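Local atomic coordinates of HMG box-containing protein 1 (Homo sapiens, PDB entry 3QVE), a protein that represses transcription by binding the promoters of target genes, regulating the cell cycle and the Wnt pathway, here represented by its AXH domain. Residues H10-G15 against L95-Y100; L18-G23 against G87-E92; K102-S107 against E124-D129. All blocks are in the same frame, centred on the assembly; numbering follows the deposited sequence.

How the interactions relate
From the N terminus, the loop 10-15 precedes strand 17-20, and in interaction 1 it meets 95-100 near the centre of the domain, closing a long loop of the chain. Interaction 2 falls within that loop: 18-23 pairs with 87-92, the second segment belonging to the strand that leads on to 98-101. The two touch through Phe12, which packs on Leu89 and Val91. Interaction 3 opens only after interaction 1 has closed and joins 102-107 to 124-129; Phe99 O and Ser107 N, 2.7 Å apart, connect it to interaction 1. Together they tie the large antiparallel sheet, the N-terminal loop and the small three-stranded sheet.

Interaction 1 of 3, residues H10-G15 against L95-Y100; sequences HCFLKG and LDHPFY
The imidazole of His97 is wedged among Cys11, Phe12 and Leu13. Leu13 CG lies over one of its faces, 4.0 Å from the centroid of the His97 ring in a CH-pi contact, while Cys11 O and Phe12 CA sit at its edge in the ring plane. The Phe12 ring carries Cys11 SG over the centre of one face and meets His97 obliquely, the two planes turned by 57°. On the Phe99 ring, His97 ND1 lies above one face, displaced toward the rim, and Cys11 SG comes to the edge, 4.1 Å from Phe99 CD1, a sulfur-aromatic contact. Phe12 CE1 reaches the same edge at Phe99 CE1.

Both imidazole nitrogens are used. NE2 of His97 accepts the backbone N-H of Leu13 at 3.0 Å in a nearly straight bond (167°), although the donor is tilted from the ring plane. ND1 of His97 donates to Pro98 O at 3.0 Å, a more bent bond made from above the carbonyl plane. This pattern is consistent with a neutral imidazole protonated on ND1, and the two bonds fix the ring's rotation. With CG opposite the backbone N (chi1 -158°), the His97 ring is carried across to the 10-15 backbone. A water donates to both Cys11 O and Pro98 O, bridging the two backbones, and Leu13 CD1 reaches CD of the Pro98 ring at 3.7 Å.

All six touching residues are buried near the centre of the AXH domain. Leu13 also touches His118 of helix 111-118, Phe12 packs on Leu59 of strand 59-69, and Phe99 lies on Leu77 and Phe79 of strand 72-80, while its backbone pairs with Ser107 in the small sheet.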
loop_
_atom_site.group_PDB
_atom_site.type_symbol
_atom_site.label_atom_id
_atom_site.label_comp_id
_atom_site.label_asym_id
_atom_site.label_seq_id
_atom_site.Cartn_x
_atom_site.Cartn_y
_atom_site.Cartn_z
ATOM N N HIS A 10 3.883 -1.226 -6.869
ATOM C CA HIS A 10 2.927 -2.170 -6.279
ATOM C C HIS A 10 1.550 -1.493 -6.323
ATOM O O HIS A 10 1.236 -0.863 -7.324
ATOM C CB HIS A 10 3.349 -2.560 -4.869
ATOM C CG HIS A 10 2.688 -3.789 -4.328
ATOM N ND1 HIS A 10 1.400 -3.802 -3.808
ATOM C CD2 HIS A 10 3.165 -5.050 -4.182
ATOM C CE1 HIS A 10 1.126 -5.016 -3.378
ATOM N NE2 HIS A 10 2.180 -5.787 -3.586
ATOM N N CYS A 11 0.750 -1.561 -5.256
ATOM C CA CYS A 11 -0.570 -0.899 -5.239
ATOM C C CYS A 11 -0.516 0.556 -4.749
ATOM O O CYS A 11 -1.542 1.185 -4.575
ATOM C CB CYS A 11 -1.506 -1.664 -4.301
ATOM S SG CYS A 11 -1.085 -1.596 -2.558
ATOM N N PHE A 12 0.674 1.091 -4.507
ATOM C CA PHE A 12 0.849 2.379 -3.821
ATOM C C PHE A 12 0.813 3.619 -4.712
ATOM O O PHE A 12 1.478 3.702 -5.754
ATOM C CB PHE A 12 2.099 2.334 -2.928
ATOM C CG PHE A 12 1.990 1.274 -1.879
ATOM C CD1 PHE A 12 1.097 1.425 -0.826
ATOM C CD2 PHE A 12 2.739 0.128 -1.953
ATOM C CE1 PHE A 12 0.956 0.461 0.091
ATOM C CE2 PHE A 12 2.653 -0.834 -1.007
ATOM C CZ PHE A 12 1.744 -0.701 0.008
ATOM N N LEU A 13 0.019 4.598 -4.272
ATOM C CA LEU A 13 -0.158 5.850 -4.993
ATOM C C LEU A 13 0.915 6.885 -4.629
ATOM O O LEU A 13 1.633 6.774 -3.607
ATOM C CB LEU A 13 -1.555 6.415 -4.710
ATOM C CG LEU A 13 -2.740 5.489 -5.024
ATOM C CD1 LEU A 13 -4.080 6.209 -5.009
ATOM C CD2 LEU A 13 -2.566 4.789 -6.309
ATOM N N LYS A 14 0.984 7.909 -5.480
ATOM C CA LYS A 14 1.860 9.039 -5.293
ATOM C C LYS A 14 1.693 9.607 -3.891
ATOM O O LYS A 14 0.563 9.739 -3.389
ATOM C CB LYS A 14 1.502 10.092 -6.315
ATOM C CG LYS A 14 2.293 11.415 -6.193
ATOM C CD LYS A 14 2.001 12.274 -7.390
ATOM C CE LYS A 14 2.717 13.626 -7.319
ATOM N NZ LYS A 14 4.190 13.497 -7.387
ATOM N N GLY A 15 2.810 9.900 -3.240
ATOM C CA GLY A 15 2.776 10.487 -1.893
ATOM C C GLY A 15 3.003 9.447 -0.818
ATOM O O GLY A 15 3.242 9.799 0.333
ATOM N N LEU A 95 -5.030 9.167 3.928
ATOM C CA LEU A 95 -6.211 8.536 4.536
ATOM C C LEU A 95 -7.147 7.958 3.501
ATOM O O LEU A 95 -7.834 7.000 3.786
ATOM C CB LEU A 95 -6.991 9.529 5.386
ATOM C CG LEU A 95 -6.359 10.265 6.557
ATOM C CD1 LEU A 95 -7.425 11.024 7.438
ATOM C CD2 LEU A 95 -5.572 9.330 7.416
ATOM N N ASP A 96 -7.141 8.532 2.297
ATOM C CA ASP A 96 -8.025 8.120 1.221
ATOM C C ASP A 96 -7.407 7.044 0.288
ATOM O O ASP A 96 -8.007 6.709 -0.736
ATOM C CB ASP A 96 -8.374 9.354 0.367
ATOM C CG ASP A 96 -7.144 10.029 -0.159
ATOM O OD1 ASP A 96 -6.271 9.327 -0.699
ATOM O OD2 ASP A 96 -7.038 11.247 0.003
ATOM N N HIS A 97 -6.249 6.496 0.642
ATOM C CA HIS A 97 -5.587 5.455 -0.176
ATOM C C HIS A 97 -6.514 4.221 -0.296
ATOM O O HIS A 97 -6.939 3.656 0.705
ATOM C CB HIS A 97 -4.234 5.038 0.435
ATOM C CG HIS A 97 -3.292 4.417 -0.539
ATOM N ND1 HIS A 97 -3.539 3.206 -1.142
ATOM C CD2 HIS A 97 -2.116 4.863 -1.049
ATOM C CE1 HIS A 97 -2.552 2.922 -1.982
ATOM N NE2 HIS A 97 -1.671 3.905 -1.934
ATOM N N PRO A 98 -6.849 3.819 -1.532
ATOM C CA PRO A 98 -7.658 2.613 -1.761
ATOM C C PRO A 98 -6.811 1.348 -1.863
ATOM O O PRO A 98 -5.627 1.421 -2.221
ATOM C CB PRO A 98 -8.301 2.896 -3.101
ATOM C CG PRO A 98 -7.253 3.675 -3.850
ATOM C CD PRO A 98 -6.533 4.502 -2.790
ATOM N N PHE A 99 -7.392 0.214 -1.492
ATOM C CA PHE A 99 -6.696 -1.068 -1.556
ATOM C C PHE A 99 -7.651 -2.050 -2.198
ATOM O O PHE A 99 -8.846 -2.000 -1.913
ATOM C CB PHE A 99 -6.304 -1.546 -0.170
ATOM C CG PHE A 99 -5.330 -0.650 0.500
ATOM C CD1 PHE A 99 -3.971 -0.718 0.175
ATOM C CD2 PHE A 99 -5.781 0.354 1.359
ATOM C CE1 PHE A 99 -3.052 0.120 0.768
ATOM C CE2 PHE A 99 -4.882 1.199 1.934
ATOM C CZ PHE A 99 -3.500 1.084 1.639
ATOM N N TYR A 100 -7.120 -2.912 -3.051
ATOM C CA TYR A 100 -7.921 -3.914 -3.711
ATOM C C TYR A 100 -7.680 -5.205 -2.970
ATOM O O TYR A 100 -6.610 -5.804 -3.105
ATOM C CB TYR A 100 -7.625 -4.007 -5.203
ATOM C CG TYR A 100 -8.728 -4.810 -5.902
ATOM C CD1 TYR A 100 -9.902 -4.206 -6.338
ATOM C CD2 TYR A 100 -8.612 -6.182 -6.045
ATOM C CE1 TYR A 100 -10.948 -4.963 -6.947
ATOM C CE2 TYR A 100 -9.621 -6.937 -6.640
ATOM C CZ TYR A 100 -10.777 -6.328 -7.088
ATOM O OH TYR A 100 -11.735 -7.105 -7.678
HETATM O O HOH W 1 -4.153 -0.023 -3.814
#

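Interaction 2 of 3, residues L18-G23 against G87-E92; sequences LCFHKG and GLLTVE. With EDO (1,2-ethanediol), chain K.
An antiparallel pair of neighbouring strands in the large sheet brings Leu18, Cys19 and Phe20 opposite Val91, Thr90 and Leu89. Cys19 and Thr90 form the hydrogen-bonded pair: Cys19 N gives to Thr90 O at 2.7 Å, and Thr90 N returns a straighter bond to Cys19 O. Beyond the strand end, His21 N donates to Leu88 O, which also accepts from a water held by Lys22 N.

Leu18, Phe20, Leu89 and Val91 share one face of the sheet. Leu89 CD1 stands over the middle of the Phe20 ring, 3.8 Å from its centroid and 5° off the normal, a CH-pi contact. Leu89 CG lies opposite its backbone N (chi1 171°), which helps carry this methyl across the strand boundary to the ring. Leu18 and Val91 run side by side, CD2 of Leu18 meeting CG1 of Val91 at 3.7 Å. With an alanine here in place of Phe20, the Leu89 methyl is likely to lose its aromatic partner and a gap to open beside His51, Tyr54 and Phe34, whose rings meet this phenyl.

Cys19 and Thr90 point to the other face. From beyond the end of its strand His21 reaches back, its NE2 and Thr90 OG1 sharing a hydrogen bond of 2.7 Å at the imidazole edge, while Leu88 CB covers one face of that ring; Thr90 OG1 also bonds to Thr78 OG1. Farther along, Lys22 CG packs 3.6 Å from Gly87 CA. Alternating hydrogen-bonded and non-hydrogen-bonded pairs mark the antiparallel pairing of adjacent strands 17-20 and 89-94 in the large sheet of the AXH domain.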
loop_
_atom_site.group_PDB
_atom_site.type_symbol
_atom_site.label_atom_id
_atom_site.label_comp_id
_atom_site.label_asym_id
_atom_site.label_seq_id
_atom_site.Cartn_x
_atom_site.Cartn_y
_atom_site.Cartn_z
ATOM N N LEU A 18 7.765 4.536 1.920
ATOM C CA LEU A 18 8.021 3.122 2.151
ATOM C C LEU A 18 9.151 2.939 3.157
ATOM O O LEU A 18 10.130 3.683 3.139
ATOM C CB LEU A 18 8.501 2.474 0.863
ATOM C CG LEU A 18 7.528 2.614 -0.313
ATOM C CD1 LEU A 18 8.161 1.931 -1.502
ATOM C CD2 LEU A 18 6.108 2.067 0.029
ATOM N N CYS A 19 9.035 1.921 4.000
ATOM C CA CYS A 19 10.120 1.550 4.911
ATOM C C CYS A 19 10.196 0.040 5.009
ATOM O O CYS A 19 9.445 -0.585 5.722
ATOM C CB CYS A 19 9.904 2.194 6.271
ATOM S SG CYS A 19 11.357 1.915 7.365
ATOM N N PHE A 20 11.106 -0.547 4.230
ATOM C CA PHE A 20 11.311 -1.970 4.204
ATOM C C PHE A 20 12.044 -2.398 5.474
ATOM O O PHE A 20 13.004 -1.759 5.890
ATOM C CB PHE A 20 12.131 -2.353 2.972
ATOM C CG PHE A 20 11.372 -2.259 1.708
ATOM C CD1 PHE A 20 10.619 -3.345 1.273
ATOM C CD2 PHE A 20 11.348 -1.094 0.967
ATOM C CE1 PHE A 20 9.889 -3.272 0.122
ATOM C CE2 PHE A 20 10.610 -1.018 -0.185
ATOM C CZ PHE A 20 9.891 -2.115 -0.623
ATOM N N HIS A 21 11.570 -3.442 6.126
ATOM C CA HIS A 21 12.216 -3.875 7.359
ATOM C C HIS A 21 13.503 -4.663 7.076
ATOM O O HIS A 21 14.375 -4.730 7.925
ATOM C CB HIS A 21 11.258 -4.740 8.201
ATOM C CG HIS A 21 10.085 -4.000 8.770
ATOM N ND1 HIS A 21 9.480 -4.377 9.951
ATOM C CD2 HIS A 21 9.386 -2.928 8.311
ATOM C CE1 HIS A 21 8.474 -3.555 10.209
ATOM N NE2 HIS A 21 8.399 -2.665 9.232
ATOM N N LYS A 22 13.618 -5.284 5.900
ATOM C CA LYS A 22 14.822 -6.033 5.550
ATOM C C LYS A 22 15.430 -5.461 4.297
ATOM O O LYS A 22 14.803 -4.684 3.583
ATOM C CB LYS A 22 14.532 -7.519 5.325
ATOM C CG LYS A 22 13.990 -8.243 6.575
ATOM C CD LYS A 22 15.008 -8.990 7.374
ATOM C CE LYS A 22 14.365 -9.670 8.600
ATOM N NZ LYS A 22 13.512 -10.836 8.187
ATOM N N GLY A 23 16.679 -5.824 4.048
ATOM C CA GLY A 23 17.361 -5.403 2.819
ATOM C C GLY A 23 18.360 -4.286 3.020
ATOM O O GLY A 23 18.625 -3.869 4.138
ATOM N N GLY A 87 10.885 -9.889 4.331
ATOM C CA GLY A 87 10.657 -8.969 5.434
ATOM C C GLY A 87 9.367 -8.174 5.298
ATOM O O GLY A 87 8.765 -8.082 4.200
ATOM N N LEU A 88 8.953 -7.595 6.425
ATOM C CA LEU A 88 7.779 -6.724 6.470
ATOM C C LEU A 88 8.036 -5.401 5.776
ATOM O O LEU A 88 9.196 -5.006 5.508
ATOM C CB LEU A 88 7.365 -6.501 7.917
ATOM C CG LEU A 88 7.105 -7.786 8.739
ATOM C CD1 LEU A 88 6.635 -7.424 10.158
ATOM C CD2 LEU A 88 6.108 -8.729 8.037
ATOM N N LEU A 89 6.949 -4.707 5.480
ATOM C CA LEU A 89 7.000 -3.347 4.908
ATOM C C LEU A 89 6.094 -2.467 5.706
ATOM O O LEU A 89 4.929 -2.831 5.889
ATOM C CB LEU A 89 6.481 -3.358 3.471
ATOM C CG LEU A 89 6.247 -2.021 2.735
ATOM C CD1 LEU A 89 7.525 -1.258 2.569
ATOM C CD2 LEU A 89 5.588 -2.267 1.383
ATOM N N THR A 90 6.592 -1.306 6.137
ATOM C CA THR A 90 5.739 -0.284 6.745
ATOM C C THR A 90 5.641 0.865 5.749
ATOM O O THR A 90 6.626 1.209 5.095
ATOM C CB THR A 90 6.288 0.189 8.108
ATOM O OG1 THR A 90 6.359 -0.962 8.963
ATOM C CG2 THR A 90 5.347 1.241 8.773
ATOM N N VAL A 91 4.445 1.428 5.601
ATOM C CA VAL A 91 4.235 2.536 4.697
ATOM C C VAL A 91 3.533 3.653 5.429
ATOM O O VAL A 91 2.847 3.421 6.433
ATOM C CB VAL A 91 3.381 2.152 3.425
ATOM C CG1 VAL A 91 3.925 0.901 2.750
ATOM C CG2 VAL A 91 1.941 1.984 3.758
ATOM N N GLU A 92 3.721 4.868 4.926
ATOM C CA GLU A 92 2.883 6.002 5.272
ATOM C C GLU A 92 2.061 6.335 4.044
ATOM O O GLU A 92 2.614 6.446 2.958
ATOM C CB GLU A 92 3.742 7.192 5.633
ATOM C CG GLU A 92 2.997 8.395 6.135
ATOM C CD GLU A 92 3.790 9.666 5.945
ATOM O OE1 GLU A 92 4.446 10.069 6.935
ATOM O OE2 GLU A 92 3.764 10.255 4.824
HETATM C C1 EDO K . 18.833 -8.642 7.331
HETATM O O1 EDO K . 18.745 -7.311 7.873
HETATM C C2 EDO K . 18.755 -8.448 5.839
HETATM O O2 EDO K . 18.698 -7.034 5.737
HETATM O O HOH W 2 11.452 -5.800 4.049
#

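Interaction 3 of 3, residues K102-S107 against E124-D129; sequences KNKGWS and EVHIGD. With SO4 (sulfate ion), chain D; EDO (1,2-ethanediol), chain O.
Lys104 reaches from 102-107 to Glu124 and Asp129. Its CB points toward the second segment, and the chain runs through CG and CD before bending at chi3 (88°), a turn that brings CE to 3.2 Å from Asp129 OD2 and 3.7 Å from Glu124 O. At the tip, Lys104 NZ forms a salt bridge with Asp129 OD2 at 2.8 Å, on the syn side of the carboxylate and 20° out of its plane. The same NZ donates to Glu124 O, in the carbonyl plane, and to a water that in turn gives a longer bond to Asp129 OD1. Three bonds thus grip the ammonium group.

Asp129 OD2 serves two donors, for it also accepts His126 N at 2.8 Å in a nearly straight bond coming from above the carboxylate plane. The shared oxygen couples the lysine to the turn, and the nearby positive charge would probably favour the ionised carboxylate. Asp129 N bonds back to His126 O, closing a type II turn. At that turn His126 ND1 and Ile127 N donate to a sulfate, probably from the crystallisation liquor, which His64 NE2 also binds.

Nearer the backbone, Ser107 CB lies against Val125 CG2, while Ser107 OG donates to Gly105 O within its own segment. Val125 continues the packing onto Phe99 and Leu61.

Lys104 and Gly105 both face Val101 of strand 98-101, the classic beta bulge. The arrangement therefore joins the bulged middle strand of the small sheet to a type II beta turn through a lysine-aspartate salt bridge.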
loop_
_atom_site.group_PDB
_atom_site.type_symbol
_atom_site.label_atom_id
_atom_site.label_comp_id
_atom_site.label_asym_id
_atom_site.label_seq_id
_atom_site.Cartn_x
_atom_site.Cartn_y
_atom_site.Cartn_z
ATOM N N LYS A 102 -8.099 -9.008 -1.793
ATOM C CA LYS A 102 -8.427 -10.349 -2.300
ATOM C C LYS A 102 -9.708 -10.861 -1.658
ATOM O O LYS A 102 -9.853 -10.789 -0.447
ATOM C CB LYS A 102 -7.296 -11.322 -1.989
ATOM C CG LYS A 102 -7.262 -12.599 -2.820
ATOM C CD LYS A 102 -6.103 -13.481 -2.374
ATOM C CE LYS A 102 -5.699 -14.477 -3.459
ATOM N NZ LYS A 102 -6.854 -15.283 -3.915
ATOM N N ASN A 103 -10.631 -11.372 -2.482
ATOM C CA ASN A 103 -11.954 -11.868 -2.021
ATOM C C ASN A 103 -12.877 -10.817 -1.418
ATOM O O ASN A 103 -13.852 -11.158 -0.774
ATOM C CB ASN A 103 -11.834 -13.063 -1.051
ATOM C CG ASN A 103 -10.923 -14.125 -1.588
ATOM O OD1 ASN A 103 -10.081 -14.648 -0.860
ATOM N ND2 ASN A 103 -11.038 -14.414 -2.884
ATOM N N LYS A 104 -12.592 -9.542 -1.635
ATOM C CA LYS A 104 -13.440 -8.476 -1.092
ATOM C C LYS A 104 -13.556 -7.269 -2.040
ATOM O O LYS A 104 -14.599 -6.714 -2.178
ATOM C CB LYS A 104 -12.924 -8.062 0.280
ATOM C CG LYS A 104 -13.663 -6.852 0.855
ATOM C CD LYS A 104 -13.602 -6.785 2.392
ATOM C CE LYS A 104 -12.389 -6.038 2.913
ATOM N NZ LYS A 104 -12.457 -5.693 4.401
ATOM N N GLY A 105 -12.497 -6.874 -2.732
ATOM C CA GLY A 105 -12.602 -5.767 -3.670
ATOM C C GLY A 105 -12.128 -4.472 -3.039
ATOM O O GLY A 105 -11.376 -4.475 -2.055
ATOM N N TRP A 106 -12.570 -3.363 -3.612
ATOM C CA TRP A 106 -12.020 -2.067 -3.249
ATOM C C TRP A 106 -12.364 -1.747 -1.783
ATOM O O TRP A 106 -13.512 -1.845 -1.355
ATOM C CB TRP A 106 -12.521 -0.977 -4.194
ATOM C CG TRP A 106 -11.859 -0.981 -5.520
ATOM C CD1 TRP A 106 -12.444 -1.258 -6.710
ATOM C CD2 TRP A 106 -10.482 -0.727 -5.796
ATOM N NE1 TRP A 106 -11.534 -1.170 -7.717
ATOM C CE2 TRP A 106 -10.316 -0.842 -7.193
ATOM C CE3 TRP A 106 -9.367 -0.401 -4.997
ATOM C CZ2 TRP A 106 -9.085 -0.646 -7.825
ATOM C CZ3 TRP A 106 -8.153 -0.171 -5.618
ATOM C CH2 TRP A 106 -8.016 -0.327 -7.030
ATOM N N SER A 107 -11.352 -1.321 -1.040
ATOM C CA SER A 107 -11.480 -1.069 0.384
ATOM C C SER A 107 -10.624 0.141 0.775
ATOM O O SER A 107 -9.678 0.487 0.083
ATOM C CB SER A 107 -11.012 -2.319 1.176
ATOM O OG SER A 107 -11.603 -3.516 0.654
ATOM N N GLU A 124 -14.752 -1.162 4.141
ATOM C CA GLU A 124 -13.747 -0.832 5.122
ATOM C C GLU A 124 -12.634 -1.874 5.126
ATOM O O GLU A 124 -12.903 -3.073 5.111
ATOM C CB GLU A 124 -14.398 -0.796 6.505
ATOM C CG GLU A 124 -14.689 0.603 7.007
ATOM C CD GLU A 124 -15.373 0.607 8.377
ATOM O OE1 GLU A 124 -16.284 1.442 8.559
ATOM O OE2 GLU A 124 -14.994 -0.205 9.260
ATOM N N VAL A 125 -11.395 -1.419 5.176
ATOM C CA VAL A 125 -10.219 -2.287 5.280
ATOM C C VAL A 125 -10.118 -2.806 6.695
ATOM O O VAL A 125 -10.412 -2.068 7.636
ATOM C CB VAL A 125 -8.896 -1.525 5.001
ATOM C CG1 VAL A 125 -7.661 -2.428 5.259
ATOM C CG2 VAL A 125 -8.853 -0.976 3.576
ATOM N N HIS A 126 -9.699 -4.056 6.866
ATOM C CA HIS A 126 -9.357 -4.578 8.220
ATOM C C HIS A 126 -8.064 -5.377 8.213
ATOM O O HIS A 126 -7.676 -5.958 7.175
ATOM C CB HIS A 126 -10.432 -5.537 8.741
ATOM C CG HIS A 126 -11.773 -4.896 8.882
ATOM N ND1 HIS A 126 -12.065 -3.991 9.881
ATOM C CD2 HIS A 126 -12.875 -4.971 8.102
ATOM C CE1 HIS A 126 -13.305 -3.559 9.726
ATOM N NE2 HIS A 126 -13.820 -4.144 8.658
ATOM N N ILE A 127 -7.462 -5.475 9.396
ATOM C CA ILE A 127 -6.316 -6.357 9.623
ATOM C C ILE A 127 -6.654 -7.769 9.097
ATOM O O ILE A 127 -7.769 -8.293 9.275
ATOM C CB ILE A 127 -5.914 -6.376 11.100
ATOM C CG1 ILE A 127 -5.374 -4.987 11.513
ATOM C CG2 ILE A 127 -4.870 -7.506 11.357
ATOM C CD1 ILE A 127 -5.199 -4.760 13.035
ATOM N N GLY A 128 -5.707 -8.352 8.391
ATOM C CA GLY A 128 -5.924 -9.623 7.730
ATOM C C GLY A 128 -6.155 -9.486 6.244
ATOM O O GLY A 128 -5.928 -10.432 5.515
ATOM N N ASP A 129 -6.655 -8.332 5.785
ATOM C CA ASP A 129 -6.892 -8.140 4.358
ATOM C C ASP A 129 -5.596 -8.265 3.550
ATOM O O ASP A 129 -4.558 -7.708 3.909
ATOM C CB ASP A 129 -7.565 -6.776 4.098
ATOM C CG ASP A 129 -9.054 -6.738 4.573
ATOM O OD1 ASP A 129 -9.603 -7.782 4.979
ATOM O OD2 ASP A 129 -9.669 -5.660 4.534
HETATM S S SO4 D . -9.337 -3.902 12.419
HETATM O O1 SO4 D . -8.737 -3.100 13.463
HETATM O O2 SO4 D . -9.297 -5.324 12.674
HETATM O O3 SO4 D . -10.649 -3.412 12.028
HETATM O O4 SO4 D . -8.521 -3.709 11.253
HETATM C C1 EDO O . -11.003 -10.003 -5.784
HETATM O O1 EDO O . -10.311 -11.175 -5.319
HETATM C C2 EDO O . -12.460 -10.267 -6.141
HETATM O O2 EDO O . -13.305 -9.561 -5.234
HETATM O O HOH W 3 -12.759 -7.983 5.783
#